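Local coordinates for protein arginyl-trna synthetase (Thermus thermophilus, PDB 1IQ0) that probably catalyses the ATP-dependent attachment of L-arginine to tRNA(Arg), releasing AMP and diphosphate, as a monomeric class I aminoacyl-tRNA synthetase, at residues G272-D277 against F290-S295; T300-D305 against S358-L363; Q250-L255 against G314-L319; I149-R154 against W239-V244. All coordinates share one frame; numbering follows the deposited sequence.

Contact 1: residues G272-D277 against F290-S295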
loop_
_atom_site.group_PDB
_atom_site.type_symbol
_atom_site.label_atom_id
_atom_site.label_comp_id
_atom_site.label_asym_id
_atom_site.label_seq_id
_atom_site.Cartn_x
_atom_site.Cartn_y
_atom_site.Cartn_z
ATOM N N GLY A 272 -21.220 -31.695 -18.791
ATOM C CA GLY A 272 -20.225 -31.348 -19.791
ATOM C C GLY A 272 -19.205 -30.316 -19.335
ATOM O O GLY A 272 -18.127 -30.205 -19.920
ATOM N N ALA A 273 -19.541 -29.563 -18.292
ATOM C CA ALA A 273 -18.645 -28.535 -17.766
ATOM C C ALA A 273 -17.701 -29.104 -16.715
ATOM O O ALA A 273 -18.036 -30.074 -16.038
ATOM C CB ALA A 273 -19.461 -27.392 -17.162
ATOM N N LEU A 274 -16.511 -28.518 -16.597
ATOM C CA LEU A 274 -15.551 -28.967 -15.588
ATOM C C LEU A 274 -15.762 -28.043 -14.404
ATOM O O LEU A 274 -15.647 -26.824 -14.526
ATOM C CB LEU A 274 -14.106 -28.852 -16.081
ATOM C CG LEU A 274 -13.065 -29.271 -15.035
ATOM C CD1 LEU A 274 -13.240 -30.752 -14.726
ATOM C CD2 LEU A 274 -11.655 -28.993 -15.532
ATOM N N VAL A 275 -16.074 -28.623 -13.256
ATOM C CA VAL A 275 -16.336 -27.822 -12.078
ATOM C C VAL A 275 -15.479 -28.210 -10.882
ATOM O O VAL A 275 -14.986 -29.337 -10.784
ATOM C CB VAL A 275 -17.831 -27.926 -11.699
ATOM C CG1 VAL A 275 -18.180 -29.364 -11.364
ATOM C CG2 VAL A 275 -18.142 -27.016 -10.538
ATOM N N MET A 276 -15.304 -27.253 -9.978
ATOM C CA MET A 276 -14.533 -27.452 -8.758
ATOM C C MET A 276 -15.489 -27.330 -7.571
ATOM O O MET A 276 -16.138 -26.295 -7.393
ATOM C CB MET A 276 -13.443 -26.384 -8.628
ATOM C CG MET A 276 -12.549 -26.568 -7.410
ATOM S SD MET A 276 -11.439 -25.178 -7.120
ATOM C CE MET A 276 -10.273 -25.405 -8.445
ATOM N N ASP A 277 -15.583 -28.385 -6.770
ATOM C CA ASP A 277 -16.453 -28.370 -5.595
ATOM C C ASP A 277 -15.651 -27.813 -4.429
ATOM O O ASP A 277 -14.781 -28.492 -3.880
ATOM C CB ASP A 277 -16.934 -29.793 -5.276
ATOM C CG ASP A 277 -17.824 -29.854 -4.035
ATOM O OD1 ASP A 277 -18.117 -30.978 -3.578
ATOM O OD2 ASP A 277 -18.227 -28.789 -3.521
ATOM N N PHE A 290 -17.543 -23.904 -8.530
ATOM C CA PHE A 290 -16.915 -22.879 -9.356
ATOM C C PHE A 290 -16.689 -23.564 -10.704
ATOM O O PHE A 290 -16.148 -24.674 -10.757
ATOM C CB PHE A 290 -15.552 -22.464 -8.788
ATOM C CG PHE A 290 -15.628 -21.576 -7.577
ATOM C CD1 PHE A 290 -15.995 -20.236 -7.698
ATOM C CD2 PHE A 290 -15.312 -22.074 -6.313
ATOM C CE1 PHE A 290 -16.044 -19.403 -6.578
ATOM C CE2 PHE A 290 -15.357 -21.252 -5.190
ATOM C CZ PHE A 290 -15.723 -19.910 -5.322
ATOM N N VAL A 291 -17.106 -22.927 -11.790
ATOM C CA VAL A 291 -16.909 -23.524 -13.103
ATOM C C VAL A 291 -15.514 -23.177 -13.613
ATOM O O VAL A 291 -15.120 -22.016 -13.586
ATOM C CB VAL A 291 -17.952 -23.017 -14.118
ATOM C CG1 VAL A 291 -17.713 -23.667 -15.477
ATOM C CG2 VAL A 291 -19.354 -23.325 -13.617
ATOM N N LEU A 292 -14.766 -24.189 -14.050
ATOM C CA LEU A 292 -13.422 -23.978 -14.582
ATOM C C LEU A 292 -13.533 -23.951 -16.107
ATOM O O LEU A 292 -13.037 -23.029 -16.756
ATOM C CB LEU A 292 -12.477 -25.103 -14.128
ATOM C CG LEU A 292 -12.237 -25.240 -12.615
ATOM C CD1 LEU A 292 -11.355 -26.446 -12.323
ATOM C CD2 LEU A 292 -11.576 -23.979 -12.086
ATOM N N LEU A 293 -14.192 -24.966 -16.667
ATOM C CA LEU A 293 -14.413 -25.059 -18.110
ATOM C C LEU A 293 -15.910 -25.175 -18.383
ATOM O O LEU A 293 -16.577 -26.043 -17.825
ATOM C CB LEU A 293 -13.712 -26.290 -18.701
ATOM C CG LEU A 293 -12.183 -26.310 -18.786
ATOM C CD1 LEU A 293 -11.719 -27.628 -19.397
ATOM C CD2 LEU A 293 -11.702 -25.145 -19.628
ATOM N N ARG A 294 -16.444 -24.297 -19.227
ATOM C CA ARG A 294 -17.863 -24.369 -19.562
ATOM C C ARG A 294 -18.026 -25.584 -20.468
ATOM O O ARG A 294 -17.041 -26.086 -21.011
ATOM C CB ARG A 294 -18.319 -23.096 -20.284
ATOM C CG ARG A 294 -18.068 -21.815 -19.491
ATOM C CD ARG A 294 -18.795 -20.624 -20.095
ATOM N NE ARG A 294 -18.436 -19.359 -19.448
ATOM C CZ ARG A 294 -17.258 -18.751 -19.591
ATOM N NH1 ARG A 294 -16.322 -19.292 -20.361
ATOM N NH2 ARG A 294 -17.013 -17.600 -18.966
ATOM N N SER A 295 -19.257 -26.066 -20.619
ATOM C CA SER A 295 -19.525 -27.239 -21.450
ATOM C C SER A 295 -18.983 -27.117 -22.871
ATOM O O SER A 295 -18.565 -28.115 -23.461
ATOM C CB SER A 295 -21.030 -27.526 -21.497
ATOM O OG SER A 295 -21.762 -26.380 -21.899
HETATM O O HOH W 1 -15.390 -29.143 -20.921
#
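Five backbone hydrogen bonds join G272-D277 to F290-S295 as an antiparallel hairpin. M276 and F290 form a hydrogen-bonded pair, with M276 N 2.8 Å from F290 O and F290 N 3.0 Å from M276 O. At L274 the register slips by one: L274 O accepts from both L292 N (2.8 Å) and L293 N (3.2 Å), the signature of a classic beta bulge, while L274 N donates to L293 O. V275 and V291 make the non-hydrogen-bonded pair between.

Apolar packing gathers on the face carrying L274, M276, F290 and L293. L274 CB meets L293 CB at 3.7 Å, and its CD2 reaches L292 CD1. M276 runs out with CG anti to the backbone N (chi1 -177°), then bends at chi3 so that CE lies 4.1 Å from L292 CD2. Helices 248-256, 301-312 and 361-370 cover M276, and the first two also cover L292.

At the open end a water donates to G272 O and, weakly, to R294 O. At phi 86° and psi -20° a side chain on G272 would be jammed against the preceding carbonyl and would crowd S295 CB. Main-chain bonds thus set the register, L274 O holding the bulge through two donors.

Contact 2: residues T300-D305 against S358-L363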
loop_
_atom_site.group_PDB
_atom_site.type_symbol
_atom_site.label_atom_id
_atom_site.label_comp_id
_atom_site.label_asym_id
_atom_site.label_seq_id
_atom_site.Cartn_x
_atom_site.Cartn_y
_atom_site.Cartn_z
ATOM N N THR A 300 -12.787 -20.449 -18.019
ATOM C CA THR A 300 -13.392 -19.359 -17.270
ATOM C C THR A 300 -12.314 -18.441 -16.699
ATOM O O THR A 300 -11.139 -18.816 -16.645
ATOM C CB THR A 300 -14.234 -19.924 -16.111
ATOM O OG1 THR A 300 -15.062 -18.894 -15.572
ATOM C CG2 THR A 300 -13.332 -20.448 -15.010
ATOM N N TYR A 301 -12.710 -17.240 -16.278
ATOM C CA TYR A 301 -11.765 -16.296 -15.676
ATOM C C TYR A 301 -11.254 -16.861 -14.349
ATOM O O TYR A 301 -10.127 -16.585 -13.930
ATOM C CB TYR A 301 -12.433 -14.938 -15.438
ATOM C CG TYR A 301 -12.584 -14.115 -16.694
ATOM C CD1 TYR A 301 -13.438 -14.519 -17.718
ATOM C CD2 TYR A 301 -11.844 -12.948 -16.874
ATOM C CE1 TYR A 301 -13.552 -13.778 -18.891
ATOM C CE2 TYR A 301 -11.951 -12.202 -18.042
ATOM C CZ TYR A 301 -12.803 -12.622 -19.046
ATOM O OH TYR A 301 -12.904 -11.890 -20.206
ATOM N N TYR A 302 -12.095 -17.654 -13.695
ATOM C CA TYR A 302 -11.731 -18.279 -12.429
ATOM C C TYR A 302 -10.589 -19.277 -12.630
ATOM O O TYR A 302 -9.651 -19.315 -11.845
ATOM C CB TYR A 302 -12.950 -18.982 -11.822
ATOM C CG TYR A 302 -13.992 -18.024 -11.269
ATOM C CD1 TYR A 302 -15.212 -18.494 -10.773
ATOM C CD2 TYR A 302 -13.743 -16.649 -11.212
ATOM C CE1 TYR A 302 -16.153 -17.618 -10.230
ATOM C CE2 TYR A 302 -14.674 -15.769 -10.673
ATOM C CZ TYR A 302 -15.874 -16.257 -10.183
ATOM O OH TYR A 302 -16.779 -15.376 -9.637
ATOM N N ALA A 303 -10.667 -20.078 -13.688
ATOM C CA ALA A 303 -9.623 -21.050 -13.972
ATOM C C ALA A 303 -8.316 -20.308 -14.270
ATOM O O ALA A 303 -7.248 -20.698 -13.798
ATOM C CB ALA A 303 -10.022 -21.929 -15.162
ATOM N N LYS A 304 -8.404 -19.231 -15.047
ATOM C CA LYS A 304 -7.215 -18.454 -15.382
ATOM C C LYS A 304 -6.615 -17.768 -14.154
ATOM O O LYS A 304 -5.390 -17.664 -14.046
ATOM C CB LYS A 304 -7.529 -17.420 -16.475
ATOM C CG LYS A 304 -7.893 -18.052 -17.821
ATOM C CD LYS A 304 -7.805 -17.060 -18.983
ATOM C CE LYS A 304 -6.383 -16.528 -19.166
ATOM N NZ LYS A 304 -5.351 -17.606 -19.370
ATOM N N ASP A 305 -7.461 -17.300 -13.232
ATOM C CA ASP A 305 -6.951 -16.658 -12.018
ATOM C C ASP A 305 -6.209 -17.697 -11.185
ATOM O O ASP A 305 -5.163 -17.411 -10.602
ATOM C CB ASP A 305 -8.083 -16.049 -11.181
ATOM C CG ASP A 305 -8.680 -14.801 -11.819
ATOM O OD1 ASP A 305 -7.966 -14.124 -12.590
ATOM O OD2 ASP A 305 -9.857 -14.488 -11.540
ATOM N N SER A 358 -13.927 -7.438 -8.915
ATOM C CA SER A 358 -13.128 -8.358 -8.112
ATOM C C SER A 358 -13.715 -9.764 -8.061
ATOM O O SER A 358 -14.923 -9.953 -8.207
ATOM C CB SER A 358 -12.989 -7.816 -6.686
ATOM O OG SER A 358 -12.267 -8.714 -5.862
ATOM N N HIS A 359 -12.843 -10.747 -7.850
ATOM C CA HIS A 359 -13.250 -12.145 -7.759
ATOM C C HIS A 359 -13.128 -12.584 -6.301
ATOM O O HIS A 359 -12.253 -12.114 -5.572
ATOM C CB HIS A 359 -12.353 -13.022 -8.638
ATOM C CG HIS A 359 -12.294 -12.590 -10.071
ATOM N ND1 HIS A 359 -11.763 -11.382 -10.463
ATOM C CD2 HIS A 359 -12.687 -13.214 -11.207
ATOM C CE1 HIS A 359 -11.830 -11.279 -11.779
ATOM N NE2 HIS A 359 -12.386 -12.377 -12.254
ATOM N N PRO A 360 -14.004 -13.499 -5.854
ATOM C CA PRO A 360 -13.984 -13.990 -4.471
ATOM C C PRO A 360 -12.700 -14.728 -4.079
ATOM O O PRO A 360 -12.281 -15.666 -4.760
ATOM C CB PRO A 360 -15.214 -14.892 -4.414
ATOM C CG PRO A 360 -15.286 -15.437 -5.807
ATOM C CD PRO A 360 -15.030 -14.204 -6.643
ATOM N N GLN A 361 -12.086 -14.298 -2.979
ATOM C CA GLN A 361 -10.859 -14.920 -2.486
ATOM C C GLN A 361 -11.097 -16.405 -2.266
ATOM O O GLN A 361 -10.166 -17.213 -2.316
ATOM C CB GLN A 361 -10.418 -14.278 -1.168
ATOM C CG GLN A 361 -9.942 -12.843 -1.297
ATOM C CD GLN A 361 -9.462 -12.269 0.023
ATOM O OE1 GLN A 361 -8.566 -12.822 0.663
ATOM N NE2 GLN A 361 -10.054 -11.154 0.436
ATOM N N ALA A 362 -12.354 -16.755 -2.019
ATOM C CA ALA A 362 -12.742 -18.138 -1.793
ATOM C C ALA A 362 -12.263 -19.036 -2.936
ATOM O O ALA A 362 -11.887 -20.189 -2.710
ATOM C CB ALA A 362 -14.261 -18.234 -1.655
ATOM N N LEU A 363 -12.285 -18.498 -4.155
ATOM C CA LEU A 363 -11.861 -19.232 -5.349
ATOM C C LEU A 363 -10.430 -19.761 -5.273
ATOM O O LEU A 363 -10.215 -20.972 -5.268
ATOM C CB LEU A 363 -11.994 -18.351 -6.600
ATOM C CG LEU A 363 -11.403 -18.910 -7.908
ATOM C CD1 LEU A 363 -12.266 -20.043 -8.459
ATOM C CD2 LEU A 363 -11.299 -17.790 -8.923
#
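Y302 meets three residues of S358-L363 along its length. The methyls of L363 close on CB and the near side of the ring, L363 CD2 lying 3.5 Å from Y302 CD2 and L363 CD1 3.6 Å from Y302 CB. Farther out, H359 CD2 comes to the edge of the phenol ring, near its plane, 3.3 Å from Y302 CE2. The two rings meet rim to rim with planes 69° apart, so neither lies over the other. At the far end Y302 OH sits 3.7 Å from P360 CD, the two side chains crossing at about a right angle.

D305 comes to H359 from another direction: OD2 stands over one face of the imidazole, displaced toward the rim and 3.1 Å from H359 CD2, with the carboxylate perpendicular to the ring. The angle is poor for a hydrogen bond to NE2, and H359 is poorly ordered, so the imidazole's exact placing is less certain.

Helix 301-312 positions the first-shell groups, Y302 and D305 lying one turn apart and T300 at its N-cap. L363 turns CG anti to its backbone N (chi1 172°), which sends its methyls to the tyrosine. An alanine in place of Y302 is likely to leave L363 and P360 without the ring they pack on and H359 freer to turn. F290 touches P360 and L363 as well, bringing the hairpin strand 289-291 to this junction. At this surface site strand 348-354 and helix 361-370 follow each other in the Rossmann-type nucleotide-binding fold of class I synthetases.

Contact 3: residues Q250-L255 against G314-L319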
loop_
_atom_site.group_PDB
_atom_site.type_symbol
_atom_site.label_atom_id
_atom_site.label_comp_id
_atom_site.label_asym_id
_atom_site.label_seq_id
_atom_site.Cartn_x
_atom_site.Cartn_y
_atom_site.Cartn_z
ATOM N N GLN A 250 -3.617 -24.870 -18.972
ATOM C CA GLN A 250 -3.698 -26.325 -19.101
ATOM C C GLN A 250 -3.020 -27.047 -17.945
ATOM O O GLN A 250 -3.532 -28.052 -17.459
ATOM C CB GLN A 250 -3.080 -26.788 -20.424
ATOM C CG GLN A 250 -3.872 -26.372 -21.655
ATOM C CD GLN A 250 -5.326 -26.841 -21.609
ATOM O OE1 GLN A 250 -5.603 -28.036 -21.482
ATOM N NE2 GLN A 250 -6.258 -25.897 -21.718
ATOM N N LYS A 251 -1.867 -26.544 -17.517
ATOM C CA LYS A 251 -1.136 -27.146 -16.410
ATOM C C LYS A 251 -1.949 -27.069 -15.126
ATOM O O LYS A 251 -1.989 -28.031 -14.356
ATOM C CB LYS A 251 0.215 -26.446 -16.209
ATOM C CG LYS A 251 1.188 -26.647 -17.369
ATOM C CD LYS A 251 2.467 -25.812 -17.216
ATOM C CE LYS A 251 3.326 -25.909 -18.490
ATOM N NZ LYS A 251 4.570 -25.080 -18.425
ATOM N N ALA A 252 -2.598 -25.927 -14.895
ATOM C CA ALA A 252 -3.405 -25.752 -13.692
ATOM C C ALA A 252 -4.593 -26.693 -13.765
ATOM O O ALA A 252 -4.919 -27.370 -12.791
ATOM C CB ALA A 252 -3.892 -24.295 -13.568
ATOM N N LEU A 253 -5.236 -26.727 -14.928
ATOM C CA LEU A 253 -6.393 -27.586 -15.150
ATOM C C LEU A 253 -6.037 -29.058 -14.915
ATOM O O LEU A 253 -6.779 -29.787 -14.254
ATOM C CB LEU A 253 -6.919 -27.386 -16.575
ATOM C CG LEU A 253 -8.217 -26.593 -16.803
ATOM C CD1 LEU A 253 -8.505 -25.669 -15.654
ATOM C CD2 LEU A 253 -8.108 -25.825 -18.112
ATOM N N ALA A 254 -4.893 -29.488 -15.439
ATOM C CA ALA A 254 -4.463 -30.874 -15.275
ATOM C C ALA A 254 -4.184 -31.181 -13.811
ATOM O O ALA A 254 -4.491 -32.266 -13.332
ATOM C CB ALA A 254 -3.214 -31.148 -16.115
ATOM N N LEU A 255 -3.602 -30.226 -13.097
ATOM C CA LEU A 255 -3.303 -30.437 -11.688
ATOM C C LEU A 255 -4.603 -30.519 -10.881
ATOM O O LEU A 255 -4.753 -31.386 -10.022
ATOM C CB LEU A 255 -2.410 -29.304 -11.169
ATOM C CG LEU A 255 -2.026 -29.317 -9.687
ATOM C CD1 LEU A 255 -1.353 -30.636 -9.318
ATOM C CD2 LEU A 255 -1.097 -28.142 -9.408
ATOM N N GLY A 314 4.870 -20.545 -7.131
ATOM C CA GLY A 314 5.793 -21.602 -7.517
ATOM C C GLY A 314 5.228 -22.985 -7.760
ATOM O O GLY A 314 5.977 -23.941 -7.962
ATOM N N ILE A 315 3.910 -23.103 -7.743
ATOM C CA ILE A 315 3.268 -24.383 -7.972
ATOM C C ILE A 315 3.402 -24.759 -9.443
ATOM O O ILE A 315 3.548 -25.936 -9.781
ATOM C CB ILE A 315 1.789 -24.312 -7.568
ATOM C CG1 ILE A 315 1.697 -23.995 -6.070
ATOM C CG2 ILE A 315 1.080 -25.603 -7.919
ATOM C CD1 ILE A 315 0.273 -23.750 -5.569
ATOM N N LEU A 316 3.371 -23.755 -10.315
ATOM C CA LEU A 316 3.501 -23.979 -11.755
ATOM C C LEU A 316 4.632 -23.143 -12.345
ATOM O O LEU A 316 4.986 -22.103 -11.799
ATOM C CB LEU A 316 2.198 -23.626 -12.476
ATOM C CG LEU A 316 0.971 -24.510 -12.244
ATOM C CD1 LEU A 316 -0.190 -23.979 -13.083
ATOM C CD2 LEU A 316 1.290 -25.964 -12.623
ATOM N N GLU A 317 5.189 -23.603 -13.460
ATOM C CA GLU A 317 6.273 -22.895 -14.142
ATOM C C GLU A 317 5.968 -22.735 -15.632
ATOM O O GLU A 317 5.027 -23.340 -16.149
ATOM C CB GLU A 317 7.593 -23.654 -13.966
ATOM C CG GLU A 317 8.093 -23.697 -12.525
ATOM C CD GLU A 317 9.359 -24.521 -12.359
ATOM O OE1 GLU A 317 10.362 -24.234 -13.041
ATOM O OE2 GLU A 317 9.352 -25.454 -11.536
ATOM N N GLY A 318 6.766 -21.923 -16.320
ATOM C CA GLY A 318 6.558 -21.721 -17.743
ATOM C C GLY A 318 6.913 -20.330 -18.240
ATOM O O GLY A 318 7.322 -20.160 -19.392
ATOM N N LEU A 319 6.760 -19.332 -17.374
ATOM C CA LEU A 319 7.060 -17.945 -17.720
ATOM C C LEU A 319 8.572 -17.684 -17.768
ATOM O O LEU A 319 9.329 -18.168 -16.915
ATOM C CB LEU A 319 6.385 -17.016 -16.698
ATOM C CG LEU A 319 5.159 -16.165 -17.075
ATOM C CD1 LEU A 319 4.454 -16.705 -18.300
ATOM C CD2 LEU A 319 4.205 -16.094 -15.879
#
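L316 points its branched end at helix 248-256. Its CG stands anti to its own carbonyl carbon (chi1 -69°), and from there the two methyls divide the helix surface between them: CD1 lies 3.7 Å from A252 CB and 3.6 Å from A252 N, while CD2 lies 3.8 Å from K251 CB. The small A252 lets the leucine methyl come right down to the helix backbone.

One turn farther along, L255 and I315 cross at about a right angle, touching through single methyls, L255 CD2 and I315 CG2, 3.7 Å apart.

K251 passes on the other flank of L316. Beyond CG its chain is fully extended, carrying NZ to the carbonyl of E317, 2.9 Å from E317 O. NZ comes to the oxygen obliquely, 32° off the carbonyl plane. NZ also bonds to A246 O, so the lysine links the loop to the chain just before its own helix. Beside it, G318 has a phi of 147°; a CB there would be jammed against the preceding carbonyl O and would also come tight against K251 NZ.

The loop begins where helix 301-312 ends in a Schellman motif with G314 as its C-prime residue. F310 of that helix touches both L255 and L316, and A307 touches A252. From L255 to K251 the loop I315-G318 runs along helix 248-256 before the chain enters strand 320-323.

Contact 4: residues I149-R154 against W239-V244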
loop_
_atom_site.group_PDB
_atom_site.type_symbol
_atom_site.label_atom_id
_atom_site.label_comp_id
_atom_site.label_asym_id
_atom_site.label_seq_id
_atom_site.Cartn_x
_atom_site.Cartn_y
_atom_site.Cartn_z
ATOM N N ILE A 149 -0.179 -7.305 -17.445
ATOM C CA ILE A 149 -0.560 -6.636 -18.686
ATOM C C ILE A 149 -1.468 -7.532 -19.540
ATOM O O ILE A 149 -1.016 -8.519 -20.116
ATOM C CB ILE A 149 0.708 -6.255 -19.510
ATOM C CG1 ILE A 149 1.765 -5.609 -18.599
ATOM C CG2 ILE A 149 0.335 -5.294 -20.636
ATOM C CD1 ILE A 149 1.324 -4.295 -17.925
ATOM N N ASP A 150 -2.750 -7.187 -19.608
ATOM C CA ASP A 150 -3.715 -7.962 -20.389
ATOM C C ASP A 150 -3.629 -7.507 -21.851
ATOM O O ASP A 150 -4.481 -6.770 -22.341
ATOM C CB ASP A 150 -5.134 -7.737 -19.841
ATOM C CG ASP A 150 -6.168 -8.683 -20.468
ATOM O OD1 ASP A 150 -5.814 -9.414 -21.404
ATOM O OD2 ASP A 150 -7.340 -8.692 -20.029
ATOM N N ASP A 151 -2.592 -7.948 -22.548
ATOM C CA ASP A 151 -2.396 -7.539 -23.931
ATOM C C ASP A 151 -3.254 -8.262 -24.967
ATOM O O ASP A 151 -3.143 -7.967 -26.149
ATOM C CB ASP A 151 -0.923 -7.682 -24.319
ATOM C CG ASP A 151 -0.449 -9.113 -24.270
ATOM O OD1 ASP A 151 0.368 -9.495 -25.134
ATOM O OD2 ASP A 151 -0.886 -9.851 -23.360
ATOM N N THR A 152 -4.100 -9.197 -24.535
ATOM C CA THR A 152 -4.962 -9.922 -25.465
ATOM C C THR A 152 -6.426 -9.627 -25.165
ATOM O O THR A 152 -7.321 -10.317 -25.655
ATOM C CB THR A 152 -4.769 -11.460 -25.362
ATOM O OG1 THR A 152 -5.231 -11.917 -24.085
ATOM C CG2 THR A 152 -3.310 -11.830 -25.522
ATOM N N GLY A 153 -6.671 -8.596 -24.366
ATOM C CA GLY A 153 -8.042 -8.282 -23.992
ATOM C C GLY A 153 -8.863 -7.558 -25.039
ATOM O O GLY A 153 -8.328 -6.859 -25.893
ATOM N N ARG A 154 -10.177 -7.734 -24.965
ATOM C CA ARG A 154 -11.084 -7.080 -25.894
ATOM C C ARG A 154 -10.913 -5.563 -25.839
ATOM O O ARG A 154 -11.042 -4.887 -26.859
ATOM C CB ARG A 154 -12.538 -7.440 -25.577
ATOM C CG ARG A 154 -13.538 -6.699 -26.461
ATOM C CD ARG A 154 -14.983 -7.076 -26.170
ATOM N NE ARG A 154 -15.492 -8.077 -27.105
ATOM C CZ ARG A 154 -15.138 -9.356 -27.098
ATOM N NH1 ARG A 154 -14.268 -9.798 -26.201
ATOM N NH2 ARG A 154 -15.655 -10.196 -27.985
ATOM N N TRP A 239 2.816 -10.515 -19.128
ATOM C CA TRP A 239 1.869 -10.355 -20.224
ATOM C C TRP A 239 0.970 -11.578 -20.415
ATOM O O TRP A 239 1.428 -12.723 -20.375
ATOM C CB TRP A 239 2.633 -10.060 -21.534
ATOM C CG TRP A 239 3.461 -8.787 -21.493
ATOM C CD1 TRP A 239 4.486 -8.504 -20.635
ATOM C CD2 TRP A 239 3.301 -7.620 -22.316
ATOM N NE1 TRP A 239 4.969 -7.241 -20.867
ATOM C CE2 TRP A 239 4.260 -6.673 -21.890
ATOM C CE3 TRP A 239 2.437 -7.282 -23.368
ATOM C CZ2 TRP A 239 4.383 -5.403 -22.480
ATOM C CZ3 TRP A 239 2.557 -6.019 -23.958
ATOM C CH2 TRP A 239 3.524 -5.096 -23.509
ATOM N N GLU A 240 -0.318 -11.328 -20.632
ATOM C CA GLU A 240 -1.275 -12.398 -20.857
ATOM C C GLU A 240 -0.815 -13.328 -21.990
ATOM O O GLU A 240 -0.912 -14.553 -21.869
ATOM C CB GLU A 240 -2.651 -11.802 -21.183
ATOM C CG GLU A 240 -3.737 -12.836 -21.487
ATOM C CD GLU A 240 -3.983 -13.795 -20.331
ATOM O OE1 GLU A 240 -3.901 -13.370 -19.161
ATOM O OE2 GLU A 240 -4.277 -14.972 -20.590
ATOM N N SER A 241 -0.321 -12.763 -23.093
ATOM C CA SER A 241 0.141 -13.601 -24.205
ATOM C C SER A 241 1.283 -14.532 -23.791
ATOM O O SER A 241 1.409 -15.634 -24.327
ATOM C CB SER A 241 0.560 -12.747 -25.414
ATOM O OG SER A 241 1.565 -11.811 -25.087
ATOM N N ASP A 242 2.120 -14.099 -22.851
ATOM C CA ASP A 242 3.205 -14.962 -22.369
ATOM C C ASP A 242 2.616 -16.030 -21.443
ATOM O O ASP A 242 3.106 -17.157 -21.390
ATOM C CB ASP A 242 4.264 -14.148 -21.622
ATOM C CG ASP A 242 5.085 -13.275 -22.556
ATOM O OD1 ASP A 242 5.415 -12.127 -22.180
ATOM O OD2 ASP A 242 5.401 -13.744 -23.665
ATOM N N ILE A 243 1.562 -15.673 -20.711
ATOM C CA ILE A 243 0.906 -16.628 -19.821
ATOM C C ILE A 243 0.304 -17.758 -20.671
ATOM O O ILE A 243 0.313 -18.922 -20.275
ATOM C CB ILE A 243 -0.209 -15.943 -18.978
ATOM C CG1 ILE A 243 0.424 -15.147 -17.832
ATOM C CG2 ILE A 243 -1.194 -16.986 -18.450
ATOM C CD1 ILE A 243 -0.590 -14.439 -16.907
ATOM N N VAL A 244 -0.211 -17.403 -21.845
ATOM C CA VAL A 244 -0.794 -18.388 -22.755
ATOM C C VAL A 244 0.303 -19.310 -23.305
ATOM O O VAL A 244 0.153 -20.533 -23.302
ATOM C CB VAL A 244 -1.539 -17.689 -23.935
ATOM C CG1 VAL A 244 -1.927 -18.721 -25.021
ATOM C CG2 VAL A 244 -2.799 -16.992 -23.410
#
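I149 and W239 sit side by side as a parallel bridge at the ends of strands 141-149 and 236-239, where E240 N donates to I149 O at 2.9 Å and 163°. The two side chains point the same way, and I149 CG2 lies over the six-membered ring of W239, 4.0 Å from its centroid, a CH-pi contact.

D151 grips the start of helix 240-245 with both carboxylate oxygens. OD1 accepts from S241 OG at 2.6 Å and OD2 from S241 N at 3.0 Å, each through its syn lone pair. This pincer depends on CG standing between the backbone N and the carbonyl carbon (chi1 64°). The same carboxylate stands perpendicular to the indole at its edge, with OD1 3.5 Å from W239 CE3. An asparagine at D151 would probably leave either the S241 amide or its hydroxyl without an acceptor and remove negative charge from the helix start.

The T152 and E240 side chains cross at about a right angle, T152 OG1 3.1 Å from E240 CG. The carboxylate of E240 turns elsewhere, to Y148 OH, and R213 makes a cation-pi contact with W239. I149 also touches P114 and D150 touches N113, both in the predicted 'HIGH' region. With W239 at the N-cap, D151 supplies a buried carboxylate, probably ionised, to the N-terminal end of helix 240-245, where its charge would be favoured by the helix dipole.

Contact 4 is the most buried of the four and the most polar in its side chains, a carboxylate gripping a helix start beside the parallel strands of the large sheet. Contact 2 lies at the surface and rests on ring and methyl packing, with a carboxylate over the imidazole and no hydrogen bond between its segments. Contacts 1 and 3 are partly buried: backbone bonds dominate the first, leucine packing and one lysine bond the second. Helix 301-312 links them: T300 N probably bonds L292 O, A303 CB packs on L253, and K304 NZ forms a 3.1 Å salt bridge with E240 OE2 of contact 4. L319 of contact 3 packs on D242 and I243.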